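PDB 5YY3: cyclopenase asqI from Emericella nidulans, which catalyses the conversion of 4'-methoxycyclopenin into 4'-methoxyviridicatin during aspoquinolone biosynthesis, as a zinc-dependent lyase of the tyrosinase family. Local coordinates for residues Asn426-Gln432 / Pro466-Gln472; Ile444-Leu448 / Met562-Gly566; Arg492-Ala496 / Trp507-Asp511. All blocks are in the same frame, centred on the assembly; numbering follows the deposited sequence.

Contact 1: residues Asn426-Gln432 / Pro466-Gln472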
# COMPACT_ATOMS: atom_id res chain seq x y z
N ASN A 426 20.12 -34.92 12.43
CA ASN A 426 19.48 -35.00 11.12
C ASN A 426 17.98 -34.75 11.12
O ASN A 426 17.22 -35.49 10.50
CB ASN A 426 19.75 -36.37 10.48
CG ASN A 426 21.18 -36.51 9.97
OD1 ASN A 426 21.92 -37.39 10.37
ND2 ASN A 426 21.57 -35.62 9.07
N LEU A 427 17.55 -33.70 11.79
CA LEU A 427 16.15 -33.34 11.78
C LEU A 427 15.77 -32.79 10.42
O LEU A 427 16.44 -31.90 9.89
CB LEU A 427 15.84 -32.31 12.88
CG LEU A 427 14.41 -31.79 12.97
CD1 LEU A 427 13.46 -32.95 13.21
CD2 LEU A 427 14.29 -30.74 14.07
N VAL A 428 14.71 -33.32 9.83
CA VAL A 428 14.24 -32.83 8.55
C VAL A 428 12.71 -32.58 8.56
O VAL A 428 11.95 -33.36 9.16
CB VAL A 428 14.61 -33.83 7.41
CG1 VAL A 428 14.14 -33.31 6.08
CG2 VAL A 428 16.12 -34.07 7.36
N VAL A 429 12.27 -31.49 7.94
CA VAL A 429 10.85 -31.31 7.61
C VAL A 429 10.71 -31.34 6.07
O VAL A 429 11.41 -30.59 5.39
CB VAL A 429 10.28 -29.97 8.19
CG1 VAL A 429 8.78 -29.86 7.98
CG2 VAL A 429 10.61 -29.86 9.69
N ARG A 430 9.85 -32.21 5.54
CA ARG A 430 9.76 -32.46 4.08
C ARG A 430 8.35 -32.59 3.61
O ARG A 430 7.48 -32.99 4.37
CB ARG A 430 10.39 -33.79 3.64
CG ARG A 430 11.50 -34.34 4.44
CD ARG A 430 12.24 -35.38 3.61
NE ARG A 430 11.79 -36.76 3.77
CZ ARG A 430 12.52 -37.79 3.38
NH1 ARG A 430 13.68 -37.55 2.78
NH2 ARG A 430 12.11 -39.04 3.56
N LEU A 431 8.15 -32.41 2.31
CA LEU A 431 6.92 -32.87 1.67
C LEU A 431 6.85 -34.39 1.71
O LEU A 431 7.88 -35.08 1.75
CB LEU A 431 6.85 -32.39 0.22
CG LEU A 431 6.74 -30.88 -0.01
CD1 LEU A 431 6.98 -30.57 -1.48
CD2 LEU A 431 5.36 -30.40 0.42
N GLN A 432 5.64 -34.92 1.69
CA GLN A 432 5.48 -36.35 1.59
C GLN A 432 5.71 -36.78 0.14
O GLN A 432 6.33 -37.81 -0.12
CB GLN A 432 4.10 -36.77 2.05
CG GLN A 432 3.92 -36.75 3.55
CD GLN A 432 2.58 -37.31 3.93
OE1 GLN A 432 2.16 -38.35 3.40
NE2 GLN A 432 1.88 -36.62 4.82
N PRO A 466 0.80 -32.17 1.90
CA PRO A 466 1.16 -33.14 2.94
C PRO A 466 2.64 -33.06 3.30
O PRO A 466 3.50 -33.02 2.42
CB PRO A 466 0.82 -34.49 2.30
CG PRO A 466 -0.27 -34.15 1.33
CD PRO A 466 0.09 -32.81 0.77
N TYR A 467 2.93 -33.01 4.60
CA TYR A 467 4.31 -32.98 5.05
C TYR A 467 4.58 -34.09 6.07
O TYR A 467 3.67 -34.77 6.55
CB TYR A 467 4.67 -31.60 5.65
CG TYR A 467 4.08 -31.31 7.01
CD1 TYR A 467 4.71 -31.75 8.18
CD2 TYR A 467 2.90 -30.57 7.14
CE1 TYR A 467 4.17 -31.49 9.43
CE2 TYR A 467 2.36 -30.29 8.41
CZ TYR A 467 3.00 -30.76 9.54
OH TYR A 467 2.48 -30.51 10.81
N GLU A 468 5.84 -34.26 6.38
CA GLU A 468 6.27 -35.20 7.38
C GLU A 468 7.50 -34.62 8.03
O GLU A 468 8.12 -33.73 7.48
CB GLU A 468 6.58 -36.56 6.75
CG GLU A 468 7.93 -36.56 6.05
CD GLU A 468 8.25 -37.85 5.34
OE1 GLU A 468 7.34 -38.43 4.67
OE2 GLU A 468 9.42 -38.29 5.46
N TRP A 469 7.85 -35.09 9.21
CA TRP A 469 9.17 -34.79 9.69
C TRP A 469 9.84 -36.10 10.05
O TRP A 469 9.17 -37.13 10.28
CB TRP A 469 9.14 -33.83 10.88
CG TRP A 469 8.46 -34.33 12.12
CD1 TRP A 469 7.12 -34.43 12.34
CD2 TRP A 469 9.10 -34.77 13.33
NE1 TRP A 469 6.88 -34.89 13.62
CE2 TRP A 469 8.07 -35.12 14.25
CE3 TRP A 469 10.44 -34.91 13.74
CZ2 TRP A 469 8.34 -35.61 15.54
CZ3 TRP A 469 10.70 -35.39 15.03
CH2 TRP A 469 9.66 -35.73 15.91
N ASN A 470 11.16 -36.09 10.05
CA ASN A 470 11.88 -37.23 10.55
C ASN A 470 13.13 -36.75 11.27
O ASN A 470 13.54 -35.59 11.13
CB ASN A 470 12.21 -38.22 9.43
CG ASN A 470 12.94 -37.58 8.27
OD1 ASN A 470 14.15 -37.34 8.35
ND2 ASN A 470 12.23 -37.33 7.18
N VAL A 471 13.70 -37.64 12.08
CA VAL A 471 14.86 -37.31 12.88
C VAL A 471 15.61 -38.61 13.18
O VAL A 471 15.02 -39.70 13.19
CB VAL A 471 14.47 -36.58 14.19
CG1 VAL A 471 13.74 -37.52 15.12
CG2 VAL A 471 15.70 -35.96 14.90
N GLN A 472 16.91 -38.49 13.39
CA GLN A 472 17.71 -39.65 13.66
C GLN A 472 17.93 -39.76 15.17
O GLN A 472 18.27 -38.78 15.84
CB GLN A 472 19.03 -39.55 12.91
CG GLN A 472 19.80 -40.83 12.83
CD GLN A 472 21.03 -40.69 11.94
OE1 GLN A 472 20.94 -40.15 10.82
NE2 GLN A 472 22.18 -41.13 12.44
O HOH W 1 16.34 -37.90 9.45

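Contact 2: residues Ile444-Leu448 / Met562-Gly566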
# COMPACT_ATOMS: atom_id res chain seq x y z
N ILE A 444 8.79 -26.76 1.97
CA ILE A 444 7.41 -27.24 2.00
C ILE A 444 6.41 -26.14 1.61
O ILE A 444 6.78 -24.96 1.42
CB ILE A 444 7.08 -27.82 3.39
CG1 ILE A 444 7.22 -26.76 4.48
CG2 ILE A 444 8.01 -29.02 3.70
CD1 ILE A 444 6.93 -27.30 5.90
N THR A 445 5.15 -26.52 1.48
CA THR A 445 4.20 -25.70 0.72
C THR A 445 2.80 -25.55 1.35
O THR A 445 2.17 -26.52 1.77
CB THR A 445 4.05 -26.28 -0.69
OG1 THR A 445 5.36 -26.51 -1.22
CG2 THR A 445 3.30 -25.33 -1.60
N THR A 446 2.33 -24.32 1.38
CA THR A 446 0.96 -24.02 1.75
C THR A 446 0.23 -23.49 0.53
O THR A 446 0.86 -23.10 -0.46
CB THR A 446 0.90 -22.99 2.86
OG1 THR A 446 1.41 -21.75 2.36
CG2 THR A 446 1.73 -23.45 4.06
N PHE A 447 -1.09 -23.46 0.59
CA PHE A 447 -1.87 -22.88 -0.48
C PHE A 447 -3.07 -22.13 0.08
O PHE A 447 -3.57 -22.42 1.18
CB PHE A 447 -2.32 -23.95 -1.48
CG PHE A 447 -2.97 -25.16 -0.85
CD1 PHE A 447 -4.33 -25.16 -0.54
CD2 PHE A 447 -2.23 -26.31 -0.60
CE1 PHE A 447 -4.93 -26.29 0.03
CE2 PHE A 447 -2.83 -27.43 -0.04
CZ PHE A 447 -4.18 -27.42 0.29
N LEU A 448 -3.52 -21.13 -0.67
CA LEU A 448 -4.71 -20.39 -0.33
C LEU A 448 -5.73 -20.67 -1.41
O LEU A 448 -5.55 -20.28 -2.54
CB LEU A 448 -4.41 -18.88 -0.22
CG LEU A 448 -3.50 -18.61 0.98
CD1 LEU A 448 -2.51 -17.49 0.74
CD2 LEU A 448 -4.31 -18.34 2.25
N MET A 562 -1.93 -26.13 10.29
CA MET A 562 -0.78 -26.62 11.04
C MET A 562 0.47 -25.85 10.67
O MET A 562 1.30 -25.55 11.52
CB MET A 562 -0.56 -28.11 10.80
CG MET A 562 -1.48 -28.99 11.65
SD MET A 562 -1.00 -28.95 13.39
CE MET A 562 0.57 -29.81 13.30
N LEU A 563 0.58 -25.51 9.40
CA LEU A 563 1.73 -24.73 8.93
C LEU A 563 1.39 -23.25 8.86
O LEU A 563 0.34 -22.88 8.34
CB LEU A 563 2.17 -25.23 7.55
CG LEU A 563 3.41 -26.10 7.34
CD1 LEU A 563 3.62 -27.07 8.46
CD2 LEU A 563 3.30 -26.81 6.01
N PRO A 564 2.27 -22.39 9.40
CA PRO A 564 2.16 -20.97 9.05
C PRO A 564 2.14 -20.82 7.54
O PRO A 564 2.78 -21.62 6.87
CB PRO A 564 3.42 -20.37 9.66
CG PRO A 564 3.70 -21.26 10.85
CD PRO A 564 3.33 -22.64 10.39
N VAL A 565 1.41 -19.84 7.02
CA VAL A 565 1.20 -19.71 5.58
C VAL A 565 2.52 -19.52 4.79
O VAL A 565 2.64 -19.97 3.65
CB VAL A 565 0.21 -18.54 5.29
CG1 VAL A 565 0.77 -17.20 5.73
CG2 VAL A 565 -0.21 -18.49 3.81
N GLY A 566 3.52 -18.88 5.41
CA GLY A 566 4.80 -18.67 4.76
C GLY A 566 4.81 -17.51 3.79
O GLY A 566 3.89 -16.69 3.77

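Contact 3: residues Arg492-Ala496 / Trp507-Asp511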
# COMPACT_ATOMS: atom_id res chain seq x y z
N ARG A 492 9.83 -34.27 21.05
CA ARG A 492 8.98 -33.09 21.06
C ARG A 492 9.41 -32.10 19.99
O ARG A 492 10.53 -31.56 20.03
CB ARG A 492 9.03 -32.42 22.44
CG ARG A 492 8.72 -33.37 23.57
CD ARG A 492 9.00 -32.74 24.90
NE ARG A 492 8.64 -33.64 25.98
CZ ARG A 492 7.46 -33.66 26.56
NH1 ARG A 492 6.52 -32.81 26.18
NH2 ARG A 492 7.22 -34.54 27.53
N LEU A 493 8.52 -31.86 19.03
CA LEU A 493 8.83 -31.01 17.89
C LEU A 493 8.13 -29.64 17.93
O LEU A 493 6.90 -29.55 18.08
CB LEU A 493 8.45 -31.72 16.59
CG LEU A 493 8.52 -30.88 15.31
CD1 LEU A 493 9.94 -30.62 14.89
CD2 LEU A 493 7.73 -31.51 14.19
N PHE A 494 8.94 -28.59 17.79
CA PHE A 494 8.48 -27.21 17.72
C PHE A 494 9.06 -26.51 16.49
O PHE A 494 10.16 -26.85 16.02
CB PHE A 494 8.88 -26.43 18.98
CG PHE A 494 8.16 -26.86 20.24
CD1 PHE A 494 8.58 -27.98 20.95
CD2 PHE A 494 7.11 -26.09 20.75
CE1 PHE A 494 7.94 -28.36 22.13
CE2 PHE A 494 6.47 -26.46 21.93
CZ PHE A 494 6.88 -27.60 22.62
N ILE A 495 8.34 -25.52 15.96
CA ILE A 495 8.89 -24.62 14.96
C ILE A 495 8.70 -23.17 15.38
O ILE A 495 7.87 -22.84 16.23
CB ILE A 495 8.25 -24.82 13.56
CG1 ILE A 495 6.77 -24.39 13.58
CG2 ILE A 495 8.48 -26.27 13.06
CD1 ILE A 495 6.07 -24.55 12.23
N ALA A 496 9.49 -22.29 14.76
CA ALA A 496 9.44 -20.87 15.05
C ALA A 496 9.91 -20.11 13.82
O ALA A 496 10.85 -20.53 13.15
CB ALA A 496 10.30 -20.54 16.25
N TRP A 507 7.62 -20.19 20.05
CA TRP A 507 7.74 -21.53 19.54
C TRP A 507 6.38 -22.19 19.47
O TRP A 507 5.62 -22.19 20.44
CB TRP A 507 8.73 -22.33 20.38
CG TRP A 507 10.12 -21.95 20.05
CD1 TRP A 507 10.85 -20.94 20.62
CD2 TRP A 507 10.94 -22.52 19.02
NE1 TRP A 507 12.10 -20.87 20.03
CE2 TRP A 507 12.18 -21.83 19.05
CE3 TRP A 507 10.77 -23.57 18.11
CZ2 TRP A 507 13.22 -22.15 18.18
CZ3 TRP A 507 11.82 -23.88 17.24
CH2 TRP A 507 13.03 -23.17 17.28
N ILE A 508 6.09 -22.73 18.29
CA ILE A 508 4.83 -23.39 17.97
C ILE A 508 4.98 -24.92 18.06
O ILE A 508 5.85 -25.49 17.40
CB ILE A 508 4.37 -23.02 16.56
CG1 ILE A 508 4.11 -21.52 16.43
CG2 ILE A 508 3.18 -23.86 16.13
CD1 ILE A 508 3.87 -21.07 15.00
N GLU A 509 4.13 -25.58 18.85
CA GLU A 509 4.21 -27.02 19.00
C GLU A 509 3.63 -27.71 17.77
O GLU A 509 2.53 -27.40 17.35
CB GLU A 509 3.50 -27.50 20.27
CG GLU A 509 3.83 -28.98 20.62
CD GLU A 509 2.93 -29.58 21.69
OE1 GLU A 509 2.10 -28.83 22.23
OE2 GLU A 509 3.04 -30.80 21.98
N MET A 510 4.37 -28.67 17.22
CA MET A 510 3.97 -29.33 15.99
C MET A 510 3.74 -30.83 16.19
O MET A 510 3.00 -31.47 15.42
CB MET A 510 5.03 -29.10 14.91
CG MET A 510 5.15 -27.62 14.49
SD MET A 510 3.60 -27.02 13.77
CE MET A 510 3.65 -27.88 12.20
N ASP A 511 4.35 -31.39 17.23
CA ASP A 511 4.22 -32.83 17.46
C ASP A 511 4.88 -33.26 18.76
O ASP A 511 5.78 -32.60 19.28
CB ASP A 511 4.84 -33.63 16.31
CG ASP A 511 4.16 -34.97 16.10
OD1 ASP A 511 3.31 -35.35 16.94
OD2 ASP A 511 4.47 -35.64 15.10

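Contact 1: residues Asn426-Gln432 / Pro466-Gln472
Arg-430 and Glu-468 form a hydrogen-bonded pair of two antiparallel strands, and their side chains run side by side, pointing the same way. NE of Arg-430 meets OE2 of Glu-468 at 3.3 Å; the carboxylate oxygen lies in the guanidinium plane, yet the nitrogen approaches it from above the carboxylate plane, for the two groups are turned 53° apart. This salt bridge is therefore a one-oxygen grip, not a flat bidentate pairing. ND2 of Asn-470 lies over one guanidinium face, 3.5 Å from NE of Arg-430; two donors, they share no bond, and ND2 leans weakly on Glu-468 OE2 instead. Arginine suits this edge, long enough to lay its guanidinium by the buried carboxylate while staying partly exposed itself. The opposite face is apolar: with CG anti to the backbone N (chi1 178°), Leu-427 swings CD1 obliquely to CE3 of Trp-469, at 3.6 Å. Where the strands part, Gln-432 NE2 donates to Tyr-467 O at 3.1 Å, from above the carbonyl plane. The ladder belongs to the beta sheet of the hemocyanin-type ig-like domain: strand 523-528 flanks the other edge of strand 461-475, and the Leu-427, Val-429 and Trp-469 side packs on strand 571-580, with Leu-491 and Leu-493 of strand 487-497 also against the indole.

Contact 2: residues Ile444-Leu448 / Met562-Gly566
Thr-446 reaches across from strand 443-449 to the loop before strand 571-580, its OG1 donating to the carbonyl O of Val-565 at 2.5 Å, a short bond. The hydroxyl lies in the carbonyl plane, on a lone pair. A chi1 of 65° sets OG1 between the threonine's own N and carbonyl carbon, and leaves CG2 to rest on the loop, 3.5 Å from Pro-564 O and 3.9 Å from CB of Leu-563. Threonine suits the place because one branch bonds while the other packs. On either side of it are apolar pairs: CD1 of Ile-444 meets CD2 of Leu-563 at 3.7 Å, and CD1 of Leu-448 meets CG2 of Val-565 at 4.0 Å. Further out, the loop is held by helix 210-231, where Arg-224 donates to Met-562 O and Glu-228 accepts from Val-565 N, while Arg-645 reaches Gly-566 O. Strand 636-644 runs parallel beside strand 443-449; its Tyr-644 bonds the backbone of Thr-446 and, weakly, takes OG1 at its carbonyl O. Leu-448 also packs on Thr-163 of a second subunit. Flanked by branched aliphatic groups, one buried side-chain hydrogen bond between the two segments joins the loop to this strand without any backbone ladder.

Contact 3: residues Arg492-Ala496 / Trp507-Asp511
The carbonyl O of Leu-493 accepts two backbone N-H groups, from Met-510 N at 2.8 Å and Asp-511 N at 3.3 Å, both arriving from the same face of its plane. This is a classic beta bulge in the hairpin of strands 487-497 and 508-517: two residues face one, and the register slips by one between Leu-493 and Phe-494. Leu-493 N returns a bond to Asp-511 O, and beyond the bulge Ile-495 and Ile-508 form a regular hydrogen-bonded pair, with Ile-508 N 2.7 Å from Ile-495 O. The extra residue, Met-510, brings its flexible chain toward the partner strand. Bent at chi2 (-62°), it lays CG 3.7 Å from CG1 of Ile-495, and SD follows alongside CD1 of the same isoleucine; an unbranched thioether can fold into such a buried place. On the face of Leu-493 and Ile-495, Asp-511 leads its carboxylate away to a salt bridge with Arg-527 and a hydrogen bond from Trp-469 NE1, partners that would offset a buried negative charge. The other side of the hairpin is aromatic. CG of Glu-509 sits over one face of the Phe-494 ring, offset toward its rim, as a CH-pi contact made by the aliphatic part of the acid. Around the hairpin, helix 210-231 covers Ile-508, Phe-606 packs against both aromatic rings, and Trp-507 NE1 donates to Met-501 O. Small enough to let the indole close over it, the methyl of Ala-496 makes a CH-pi contact, its CB over the centre of the six-membered ring of Trp-507, 3.4 Å from the centroid.

Overall arrangement
All three contacts belong to the C-terminal beta domain, of the hemocyanin ig-like type, on one side of the chain's centre and away from the zinc-binding histidines. Their centres lie 13 to 15 Å apart, and all reach one mixed beta sheet, contact 2 through strand 443-449 alone. Contacts 1 and 2 alternate along the chain, strand 443-449 lying between the two strands of contact 1; contact 3 follows contact 1 and falls in the span between the segments of contact 2. Tyr-467, Met-510 and Met-562 bring all three together in a shared core. The loop of contact 2 and the hairpin of contact 3 both meet helix 210-231, which carries zinc ligand His-218, and thus join the beta domain to the helical metal-binding domain.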